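Local coordinates for protein Pab-dependent poly(a)-specific ribonuclease subunit PAN2 (Neurospora crassa, PDB 4CZX) that probably forms the catalytic subunit of a deadenylation complex that shortens mRNA poly(A) tails, represented here by its N-terminal WD40 domain, at residues 199-211 / 221-233. Sequence-based numbering, arbitrary orientation.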
ATOM      1  N   ASP A 199      31.141  21.196 -24.561  1.00 27.75           N
ATOM      2  CA  ASP A 199      30.194  22.206 -25.027  1.00 29.88           C
ATOM      3  C   ASP A 199      30.633  22.663 -26.401  1.00 30.54           C
ATOM      4  O   ASP A 199      31.780  22.445 -26.802  1.00 30.62           O
ATOM      5  CB  ASP A 199      30.096  23.394 -24.060  1.00 26.12           C
ATOM      6  CG  ASP A 199      28.804  24.195 -24.258  1.00 33.78           C
ATOM      7  OD1 ASP A 199      27.894  23.671 -24.931  1.00 28.29           O
ATOM      8  OD2 ASP A 199      28.706  25.328 -23.747  1.00 29.62           O
ATOM      9  N   THR A 200      29.725  23.300 -27.134  1.00 28.97           N
ATOM     10  CA  THR A 200      30.058  23.764 -28.461  1.00 25.88           C
ATOM     11  C   THR A 200      29.162  24.932 -28.853  1.00 27.99           C
ATOM     12  O   THR A 200      28.004  24.989 -28.454  1.00 33.35           O
ATOM     13  CB  THR A 200      29.949  22.610 -29.507  1.00 29.93           C
ATOM     14  OG1 THR A 200      30.140  23.131 -30.824  1.00 35.71           O
ATOM     15  CG2 THR A 200      28.585  21.918 -29.438  1.00 31.66           C
ATOM     16  N   SER A 201      29.749  25.870 -29.592  1.00 34.36           N
ATOM     17  CA  SER A 201      29.040  26.951 -30.266  1.00 35.11           C
ATOM     18  C   SER A 201      29.168  26.676 -31.753  1.00 35.41           C
ATOM     19  O   SER A 201      29.782  25.681 -32.137  1.00 36.69           O
ATOM     20  CB  SER A 201      29.638  28.308 -29.907  1.00 37.66           C
ATOM     21  OG  SER A 201      30.981  28.410 -30.367  1.00 38.12           O
ATOM     22  N   ASN A 202      28.628  27.546 -32.602  1.00 36.85           N
ATOM     23  CA  ASN A 202      28.746  27.307 -34.033  1.00 33.28           C
ATOM     24  C   ASN A 202      30.210  27.372 -34.481  1.00 32.74           C
ATOM     25  O   ASN A 202      30.558  26.827 -35.526  1.00 45.15           O
ATOM     26  CB  ASN A 202      27.887  28.306 -34.850  1.00 35.25           C
ATOM     27  CG  ASN A 202      26.387  28.050 -34.700  1.00 51.03           C
ATOM     28  OD1 ASN A 202      25.953  26.921 -34.435  1.00 56.01           O
ATOM     29  ND2 ASN A 202      25.587  29.100 -34.865  1.00 52.87           N
ATOM     30  N   ASP A 203      31.072  28.015 -33.690  1.00 34.79           N
ATOM     31  CA  ASP A 203      32.472  28.185 -34.092  1.00 35.48           C
ATOM     32  C   ASP A 203      33.496  27.335 -33.327  1.00 37.51           C
ATOM     33  O   ASP A 203      34.641  27.200 -33.778  1.00 38.86           O
ATOM     34  CB  ASP A 203      32.885  29.652 -33.971  1.00 38.89           C
ATOM     35  CG  ASP A 203      32.129  30.550 -34.926  1.00 49.45           C
ATOM     36  OD1 ASP A 203      31.609  30.048 -35.952  1.00 44.66           O
ATOM     37  OD2 ASP A 203      32.065  31.764 -34.646  1.00 51.26           O
ATOM     38  N   PHE A 204      33.116  26.783 -32.176  1.00 35.33           N
ATOM     39  CA  PHE A 204      34.077  26.059 -31.343  1.00 32.41           C
ATOM     40  C   PHE A 204      33.544  24.784 -30.709  1.00 33.34           C
ATOM     41  O   PHE A 204      32.348  24.658 -30.445  1.00 34.52           O
ATOM     42  CB  PHE A 204      34.588  26.950 -30.203  1.00 33.45           C
ATOM     43  CG  PHE A 204      35.244  28.221 -30.665  1.00 37.03           C
ATOM     44  CD1 PHE A 204      36.577  28.234 -31.044  1.00 42.64           C
ATOM     45  CD2 PHE A 204      34.529  29.406 -30.701  1.00 38.41           C
ATOM     46  CE1 PHE A 204      37.180  29.421 -31.471  1.00 46.28           C
ATOM     47  CE2 PHE A 204      35.128  30.591 -31.129  1.00 39.36           C
ATOM     48  CZ  PHE A 204      36.452  30.589 -31.506  1.00 41.27           C
ATOM     49  N   ILE A 205      34.454  23.845 -30.459  1.00 30.12           N
ATOM     50  CA  ILE A 205      34.229  22.805 -29.459  1.00 30.65           C
ATOM     51  C   ILE A 205      35.198  23.008 -28.301  1.00 34.38           C
ATOM     52  O   ILE A 205      36.363  23.362 -28.518  1.00 33.60           O
ATOM     53  CB  ILE A 205      34.436  21.383 -30.006  1.00 33.17           C
ATOM     54  CG1 ILE A 205      33.825  21.226 -31.398  1.00 35.13           C
ATOM     55  CG2 ILE A 205      33.891  20.341 -29.003  1.00 28.74           C
ATOM     56  CD1 ILE A 205      34.116  19.868 -32.014  1.00 35.10           C
ATOM     57  N   VAL A 206      34.716  22.794 -27.079  1.00 28.83           N
ATOM     58  CA  VAL A 206      35.585  22.804 -25.910  1.00 28.92           C
ATOM     59  C   VAL A 206      35.307  21.563 -25.056  1.00 32.85           C
ATOM     60  O   VAL A 206      34.158  21.148 -24.891  1.00 28.74           O
ATOM     61  CB  VAL A 206      35.413  24.088 -25.063  1.00 28.15           C
ATOM     62  CG1 VAL A 206      36.121  25.270 -25.715  1.00 31.18           C
ATOM     63  CG2 VAL A 206      33.918  24.386 -24.813  1.00 30.97           C
ATOM     64  N   THR A 207      36.365  20.941 -24.539  1.00 31.15           N
ATOM     65  CA  THR A 207      36.181  19.747 -23.722  1.00 31.16           C
ATOM     66  C   THR A 207      37.062  19.749 -22.491  1.00 30.05           C
ATOM     67  O   THR A 207      38.126  20.384 -22.469  1.00 31.58           O
ATOM     68  CB  THR A 207      36.478  18.432 -24.495  1.00 34.11           C
ATOM     69  OG1 THR A 207      37.859  18.405 -24.885  1.00 37.17           O
ATOM     70  CG2 THR A 207      35.570  18.288 -25.719  1.00 31.16           C
ATOM     71  N   CYS A 208      36.596  19.025 -21.476  1.00 28.33           N
ATOM     72  CA  CYS A 208      37.387  18.691 -20.300  1.00 31.32           C
ATOM     73  C   CYS A 208      37.507  17.171 -20.221  1.00 31.28           C
ATOM     74  O   CYS A 208      36.589  16.461 -20.599  1.00 31.06           O
ATOM     75  CB  CYS A 208      36.727  19.225 -19.027  1.00 29.78           C
ATOM     76  SG  CYS A 208      36.474  20.999 -19.014  1.00 34.44           S
ATOM     77  N   GLY A 209      38.631  16.660 -19.734  1.00 30.48           N
ATOM     78  CA  GLY A 209      38.761  15.222 -19.638  1.00 29.62           C
ATOM     79  C   GLY A 209      40.095  14.830 -19.037  1.00 30.50           C
ATOM     80  O   GLY A 209      40.751  15.657 -18.394  1.00 32.38           O
ATOM     81  N   GLY A 210      40.494  13.579 -19.252  1.00 31.68           N
ATOM     82  CA  GLY A 210      41.758  13.083 -18.717  1.00 31.71           C
ATOM     83  C   GLY A 210      42.323  11.878 -19.447  1.00 33.08           C
ATOM     84  O   GLY A 210      41.685  11.310 -20.340  1.00 33.52           O
ATOM     85  N   SER A 211      43.525  11.478 -19.038  1.00 33.81           N
ATOM     86  CA  SER A 211      44.305  10.472 -19.747  1.00 35.90           C
ATOM     87  C   SER A 211      43.996   9.026 -19.364  1.00 36.33           C
ATOM     88  O   SER A 211      44.300   8.116 -20.133  1.00 37.79           O
ATOM     89  CB  SER A 211      45.802  10.736 -19.527  1.00 39.75           C
ATOM     90  OG  SER A 211      46.176  11.984 -20.084  1.00 40.19           O
ATOM     91  N   ILE A 221      42.338  11.318 -13.182  1.00 34.51           N
ATOM     92  CA  ILE A 221      42.825  12.671 -12.975  1.00 33.78           C
ATOM     93  C   ILE A 221      42.467  13.567 -14.160  1.00 31.01           C
ATOM     94  O   ILE A 221      42.650  13.186 -15.319  1.00 36.29           O
ATOM     95  CB  ILE A 221      44.352  12.654 -12.752  1.00 40.02           C
ATOM     96  CG1 ILE A 221      44.682  11.673 -11.618  1.00 41.42           C
ATOM     97  CG2 ILE A 221      44.882  14.051 -12.455  1.00 41.50           C
ATOM     98  CD1 ILE A 221      46.157  11.396 -11.440  1.00 47.02           C
ATOM     99  N   LEU A 222      41.938  14.751 -13.867  1.00 34.99           N
ATOM    100  CA  LEU A 222      41.592  15.721 -14.911  1.00 33.88           C
ATOM    101  C   LEU A 222      42.811  16.482 -15.461  1.00 34.92           C
ATOM    102  O   LEU A 222      43.803  16.689 -14.753  1.00 34.98           O
ATOM    103  CB  LEU A 222      40.573  16.714 -14.373  1.00 35.20           C
ATOM    104  CG  LEU A 222      39.194  16.100 -14.150  1.00 34.81           C
ATOM    105  CD1 LEU A 222      38.388  16.961 -13.188  1.00 33.91           C
ATOM    106  CD2 LEU A 222      38.481  15.962 -15.494  1.00 33.94           C
ATOM    107  N   ASP A 223      42.721  16.910 -16.720  1.00 33.61           N
ATOM    108  CA  ASP A 223      43.815  17.637 -17.375  1.00 36.40           C
ATOM    109  C   ASP A 223      43.877  19.113 -16.969  1.00 37.86           C
ATOM    110  O   ASP A 223      42.848  19.723 -16.676  1.00 37.38           O
ATOM    111  CB  ASP A 223      43.687  17.531 -18.899  1.00 36.91           C
ATOM    112  CG  ASP A 223      44.092  16.165 -19.431  1.00 40.04           C
ATOM    113  OD1 ASP A 223      44.962  15.500 -18.813  1.00 37.20           O
ATOM    114  OD2 ASP A 223      43.548  15.756 -20.475  1.00 38.29           O
ATOM    115  N   PRO A 224      45.089  19.698 -16.964  1.00 37.68           N
ATOM    116  CA  PRO A 224      45.304  21.098 -16.580  1.00 36.75           C
ATOM    117  C   PRO A 224      45.001  22.057 -17.726  1.00 40.19           C
ATOM    118  O   PRO A 224      45.688  23.076 -17.910  1.00 40.37           O
ATOM    119  CB  PRO A 224      46.796  21.128 -16.228  1.00 39.56           C
ATOM    120  CG  PRO A 224      47.383  20.125 -17.159  1.00 40.62           C
ATOM    121  CD  PRO A 224      46.371  19.004 -17.203  1.00 38.13           C
ATOM    122  N   TYR A 225      43.987  21.721 -18.512  1.00 42.41           N
ATOM    123  CA  TYR A 225      43.612  22.546 -19.650  1.00 42.95           C
ATOM    124  C   TYR A 225      42.250  22.156 -20.175  1.00 38.43           C
ATOM    125  O   TYR A 225      41.743  21.068 -19.896  1.00 37.55           O
ATOM    126  CB  TYR A 225      44.634  22.431 -20.786  1.00 44.34           C
ATOM    127  CG  TYR A 225      45.024  21.007 -21.117  1.00 48.21           C
ATOM    128  CD1 TYR A 225      44.171  20.177 -21.836  1.00 46.17           C
ATOM    129  CD2 TYR A 225      46.255  20.495 -20.718  1.00 45.82           C
ATOM    130  CE1 TYR A 225      44.523  18.865 -22.134  1.00 43.87           C
ATOM    131  CE2 TYR A 225      46.620  19.184 -21.014  1.00 46.70           C
ATOM    132  CZ  TYR A 225      45.754  18.377 -21.724  1.00 46.90           C
ATOM    133  OH  TYR A 225      46.106  17.081 -22.025  1.00 44.30           O
ATOM    134  N   VAL A 226      41.672  23.070 -20.943  1.00 35.03           N
ATOM    135  CA  VAL A 226      40.503  22.789 -21.754  1.00 35.02           C
ATOM    136  C   VAL A 226      40.969  22.600 -23.198  1.00 37.00           C
ATOM    137  O   VAL A 226      41.752  23.408 -23.707  1.00 37.85           O
ATOM    138  CB  VAL A 226      39.475  23.930 -21.670  1.00 36.66           C
ATOM    139  CG1 VAL A 226      38.373  23.741 -22.712  1.00 41.11           C
ATOM    140  CG2 VAL A 226      38.891  24.011 -20.276  1.00 37.05           C
ATOM    141  N   LYS A 227      40.525  21.527 -23.846  1.00 33.09           N
ATOM    142  CA  LYS A 227      40.855  21.317 -25.254  1.00 34.48           C
ATOM    143  C   LYS A 227      39.910  22.118 -26.146  1.00 35.65           C
ATOM    144  O   LYS A 227      38.723  22.208 -25.868  1.00 35.81           O
ATOM    145  CB  LYS A 227      40.798  19.836 -25.612  1.00 36.22           C
ATOM    146  CG  LYS A 227      42.011  19.043 -25.140  1.00 38.03           C
ATOM    147  CD  LYS A 227      43.292  19.613 -25.779  1.00 43.78           C
ATOM    148  CE  LYS A 227      44.326  18.532 -26.024  1.00 58.95           C
ATOM    149  NZ  LYS A 227      44.131  17.896 -27.359  1.00 67.07           N
ATOM    150  N   VAL A 228      40.452  22.712 -27.208  1.00 33.91           N
ATOM    151  CA  VAL A 228      39.677  23.609 -28.067  1.00 32.51           C
ATOM    152  C   VAL A 228      39.789  23.224 -29.537  1.00 34.22           C
ATOM    153  O   VAL A 228      40.884  22.970 -30.045  1.00 39.41           O
ATOM    154  CB  VAL A 228      40.147  25.083 -27.905  1.00 38.56           C
ATOM    155  CG1 VAL A 228      39.295  26.038 -28.762  1.00 35.47           C
ATOM    156  CG2 VAL A 228      40.130  25.489 -26.435  1.00 39.23           C
ATOM    157  N   PHE A 229      38.651  23.216 -30.224  1.00 37.68           N
ATOM    158  CA  PHE A 229      38.602  22.874 -31.640  1.00 37.49           C
ATOM    159  C   PHE A 229      37.845  23.945 -32.427  1.00 41.81           C
ATOM    160  O   PHE A 229      36.788  24.399 -31.994  1.00 39.15           O
ATOM    161  CB  PHE A 229      37.941  21.503 -31.837  1.00 35.75           C
ATOM    162  CG  PHE A 229      38.037  20.978 -33.242  1.00 33.39           C
ATOM    163  CD1 PHE A 229      39.122  20.208 -33.629  1.00 40.38           C
ATOM    164  CD2 PHE A 229      37.034  21.238 -34.170  1.00 36.24           C
ATOM    165  CE1 PHE A 229      39.222  19.717 -34.915  1.00 42.04           C
ATOM    166  CE2 PHE A 229      37.132  20.754 -35.466  1.00 41.82           C
ATOM    167  CZ  PHE A 229      38.239  19.988 -35.837  1.00 39.29           C
ATOM    168  N   ASP A 230      38.404  24.336 -33.569  1.00 42.33           N
ATOM    169  CA  ASP A 230      37.830  25.349 -34.453  1.00 41.00           C
ATOM    170  C   ASP A 230      36.823  24.706 -35.393  1.00 40.03           C
ATOM    171  O   ASP A 230      37.210  23.999 -36.315  1.00 43.15           O
ATOM    172  CB  ASP A 230      38.954  26.036 -35.245  1.00 40.27           C
ATOM    173  CG  ASP A 230      38.454  27.121 -36.209  1.00 46.60           C
ATOM    174  OD1 ASP A 230      37.233  27.252 -36.464  1.00 46.82           O
ATOM    175  OD2 ASP A 230      39.328  27.845 -36.729  1.00 49.61           O
ATOM    176  N   LEU A 231      35.535  24.959 -35.169  1.00 38.05           N
ATOM    177  CA  LEU A 231      34.481  24.312 -35.950  1.00 43.40           C
ATOM    178  C   LEU A 231      34.306  24.958 -37.319  1.00 52.73           C
ATOM    179  O   LEU A 231      33.859  24.312 -38.269  1.00 49.29           O
ATOM    180  CB  LEU A 231      33.143  24.344 -35.197  1.00 42.19           C
ATOM    181  CG  LEU A 231      32.674  23.053 -34.528  1.00 44.50           C
ATOM    182  CD1 LEU A 231      31.178  23.102 -34.248  1.00 39.50           C
ATOM    183  CD2 LEU A 231      33.046  21.814 -35.350  1.00 42.60           C
ATOM    184  N   LYS A 232      34.658  26.236 -37.412  1.00 56.38           N
ATOM    185  CA  LYS A 232      34.516  26.982 -38.648  1.00 62.12           C
ATOM    186  C   LYS A 232      35.496  26.459 -39.692  1.00 62.83           C
ATOM    187  O   LYS A 232      35.119  26.162 -40.825  1.00 66.21           O
ATOM    188  CB  LYS A 232      34.733  28.476 -38.389  1.00 67.28           C
ATOM    189  CG  LYS A 232      34.348  29.397 -39.540  1.00 74.83           C
ATOM    190  CD  LYS A 232      34.778  30.830 -39.245  1.00 80.07           C
ATOM    191  CE  LYS A 232      34.637  31.729 -40.466  1.00 89.02           C
ATOM    192  NZ  LYS A 232      33.220  31.851 -40.909  1.00 93.42           N
ATOM    193  N   ASN A 233      36.754  26.323 -39.293  1.00 57.79           N
ATOM    194  CA  ASN A 233      37.797  25.880 -40.206  1.00 56.02           C
ATOM    195  C   ASN A 233      38.240  24.434 -39.979  1.00 55.82           C
ATOM    196  O   ASN A 233      39.221  23.985 -40.572  1.00 55.11           O
ATOM    197  CB  ASN A 233      38.999  26.826 -40.103  1.00 64.93           C
ATOM    198  CG  ASN A 233      38.599  28.289 -40.241  1.00 67.60           C
ATOM    199  OD1 ASN A 233      38.312  28.765 -41.339  1.00 70.13           O
ATOM    200  ND2 ASN A 233      38.572  29.007 -39.121  1.00 66.05           N
TER
HETATM  201  O   HOH W   1      40.351  18.785 -18.735  1.00 26.44           O
HETATM  202  O   HOH W   2      44.444  13.563 -21.434  1.00 26.30           O
HETATM  203  O   HOH W   3      44.701  13.324 -17.123  1.00 29.82           O
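Ile205 and Phe229 exchange backbone hydrogen bonds in both directions, Ile205 N reaching Phe229 O at 2.8 Å and Phe229 N returning to Ile205 O at 2.9 Å. Thr207 and Lys227 form the next such pair. Between them Val206 and Val228 make a non-hydrogen-bonded pair, their branched side chains suiting a buried strand face on which Val206 CB also meets Val226 CG1 at 3.8 Å. These are the second and third strands of a four-stranded antiparallel blade of the WD40 beta-propeller; strand 194-200 lies beyond one, strand 235-241 beyond the other. Thr207 OG1, set between the backbone N and the carbonyl carbon (chi1 63°), passes 3.3 Å from Lys227 CB and bonds to His191, so the buried hydroxyl has a partner. Past Thr207 the regular pairing lapses, and water 1 accepts from Gly209 N, with Tyr225 O among several acceptors it can reach. Gly209 O still takes Asp223 N at 2.9 Å, while water 2 donates to Asp223 OD2, which also bonds to His191; water 3 accepts from Ser211 N within bonding distance of Asp223 OD1 and Ile221 O. A side chain on Gly210 would run into Ile221 O. At the other end Leu231 N bonds to Asp203 O, and the leucine side chain packs on Ile205. Asp230 OD1 accepts from Asn233 N at 3.0 Å in an Asx motif, and OD2 takes Asn233 ND2 almost straight (177°). An alanine here would take away both oxygens and is likely to leave Asn233 N without this partner and the side-chain amide freer to turn.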